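GH3 beta-N-acetylglucosaminidase (Paenibacillaceae, PDB 6K5J) hydrolyses terminal non-reducing N-acetyl-beta-D-glucosaminides as a family 3 glycoside hydrolase, probably acting on chitin-derived oligosaccharides. Local coordinates at residues 314-318 with 319-323. Numbering follows the deposited sequence.
Sequences AAVES and GRISE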
loop_
_atom_site.group_PDB
_atom_site.type_symbol
_atom_site.label_atom_id
_atom_site.label_comp_id
_atom_site.label_asym_id
_atom_site.label_seq_id
_atom_site.Cartn_x
_atom_site.Cartn_y
_atom_site.Cartn_z
ATOM N N ALA A 314 8.618 -1.955 -31.499
ATOM C CA ALA A 314 8.775 -3.006 -32.504
ATOM C C ALA A 314 7.441 -3.665 -32.832
ATOM O O ALA A 314 7.193 -4.044 -33.984
ATOM C CB ALA A 314 9.783 -4.052 -32.024
ATOM N N ALA A 315 6.571 -3.809 -31.828
ATOM C CA ALA A 315 5.263 -4.419 -32.050
ATOM C C ALA A 315 4.389 -3.558 -32.955
ATOM O O ALA A 315 3.639 -4.087 -33.783
ATOM C CB ALA A 315 4.568 -4.672 -30.712
ATOM N N VAL A 316 4.464 -2.231 -32.820
ATOM C CA VAL A 316 3.737 -1.375 -33.755
ATOM C C VAL A 316 4.376 -1.444 -35.133
ATOM O O VAL A 316 3.681 -1.502 -36.154
ATOM C CB VAL A 316 3.677 0.076 -33.244
ATOM C CG1 VAL A 316 2.999 0.989 -34.290
ATOM C CG2 VAL A 316 2.956 0.137 -31.898
ATOM N N GLU A 317 5.706 -1.460 -35.188
ATOM C CA GLU A 317 6.375 -1.437 -36.482
ATOM C C GLU A 317 6.210 -2.749 -37.237
ATOM O O GLU A 317 6.272 -2.748 -38.472
ATOM C CB GLU A 317 7.846 -1.092 -36.288
ATOM C CG GLU A 317 8.048 0.374 -35.866
ATOM C CD GLU A 317 9.514 0.734 -35.706
ATOM O OE1 GLU A 317 10.338 -0.187 -35.492
ATOM O OE2 GLU A 317 9.838 1.937 -35.794
ATOM N N SER A 318 5.947 -3.847 -36.531
ATOM C CA SER A 318 5.726 -5.148 -37.142
ATOM C C SER A 318 4.249 -5.454 -37.373
ATOM O O SER A 318 3.921 -6.566 -37.801
ATOM C CB SER A 318 6.350 -6.246 -36.274
ATOM O OG SER A 318 5.625 -6.397 -35.065
ATOM N N GLY A 319 3.357 -4.510 -37.089
ATOM C CA GLY A 319 1.941 -4.717 -37.314
ATOM C C GLY A 319 1.218 -5.509 -36.248
ATOM O O GLY A 319 0.054 -5.869 -36.456
ATOM N N ARG A 320 1.871 -5.817 -35.122
ATOM C CA ARG A 320 1.213 -6.585 -34.069
ATOM C C ARG A 320 0.245 -5.744 -33.256
ATOM O O ARG A 320 -0.770 -6.266 -32.786
ATOM C CB ARG A 320 2.243 -7.198 -33.121
ATOM C CG ARG A 320 2.990 -8.385 -33.672
ATOM C CD ARG A 320 3.975 -8.904 -32.611
ATOM N NE ARG A 320 3.263 -9.387 -31.425
ATOM C CZ ARG A 320 3.847 -9.689 -30.267
ATOM N NH1 ARG A 320 5.158 -9.540 -30.125
ATOM N NH2 ARG A 320 3.120 -10.128 -29.248
ATOM N N ILE A 321 0.562 -4.470 -33.044
ATOM C CA ILE A 321 -0.319 -3.521 -32.370
ATOM C C ILE A 321 -0.668 -2.432 -33.372
ATOM O O ILE A 321 0.224 -1.872 -34.023
ATOM C CB ILE A 321 0.334 -2.925 -31.108
ATOM C CG1 ILE A 321 0.607 -4.030 -30.071
ATOM C CG2 ILE A 321 -0.547 -1.828 -30.517
ATOM C CD1 ILE A 321 1.409 -3.534 -28.823
ATOM N N SER A 322 -1.961 -2.150 -33.498
ATOM C CA SER A 322 -2.495 -1.259 -34.515
ATOM C C SER A 322 -2.356 0.207 -34.117
ATOM O O SER A 322 -2.167 0.560 -32.948
ATOM C CB SER A 322 -3.968 -1.578 -34.791
ATOM O OG SER A 322 -4.814 -1.012 -33.799
ATOM N N GLU A 323 -2.472 1.067 -35.129
ATOM C CA GLU A 323 -2.389 2.505 -34.917
ATOM C C GLU A 323 -3.523 3.002 -34.033
ATOM O O GLU A 323 -3.299 3.803 -33.119
ATOM C CB GLU A 323 -2.405 3.227 -36.264
ATOM C CG GLU A 323 -2.507 4.746 -36.141
ATOM C CD GLU A 323 -2.330 5.453 -37.476
ATOM O OE1 GLU A 323 -2.328 4.761 -38.518
ATOM O OE2 GLU A 323 -2.186 6.696 -37.479
HETATM O O HOH W 1 0.908 -1.613 -36.684
#
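Ile321 folds back over the end of the helix that finishes at Glu317 and meets Ala315 and Val316. Its CB lies 4.1 Å from Val316 CG2, and the two side chains cross at about a right angle. CG1 stands anti to the carbonyl carbon, beside the backbone N (chi1 -63°), and comes within van der Waals range of Ala315 CB. The extended end of the side chain (chi2 174°) carries CD1 to 3.9 Å from Ala315 CB.

The backbone between them forms a Schellman motif. Gly319 has positive phi (81°), which favours glycine. Two hydrogen bonds make the motif. Arg320 N donates to Ala315 O at 2.8 Å. Gly319 N donates to Val316 O at 3.2 Å. Ile321 N is a second donor to Ala315 O, at 3.2 Å. Val316 CA also makes a CA-H...O contact with Ile321 O. One water donates to Val316 O and Ile321 O and bridges the turn. Ser318 OG lies 3.6 Å from Arg320 CG, a plain van der Waals contact. Arg320 NH2 forms a salt bridge with Glu283 OE1 of helix 281-291.

The turn joins helix 302-317 to helix 323-339 in the TIM-barrel-type N-terminal family 3 domain. The place is peripheral, its centre about 35 Å from the centre of the chain. Ser322 is the N-cap of helix 323-339, and its OG hydrogen-bonds Arg325 N. Ile321 packs on Ile326 of that helix and on Val289 of helix 281-291, while Ala315 touches Val286 of helix 281-291.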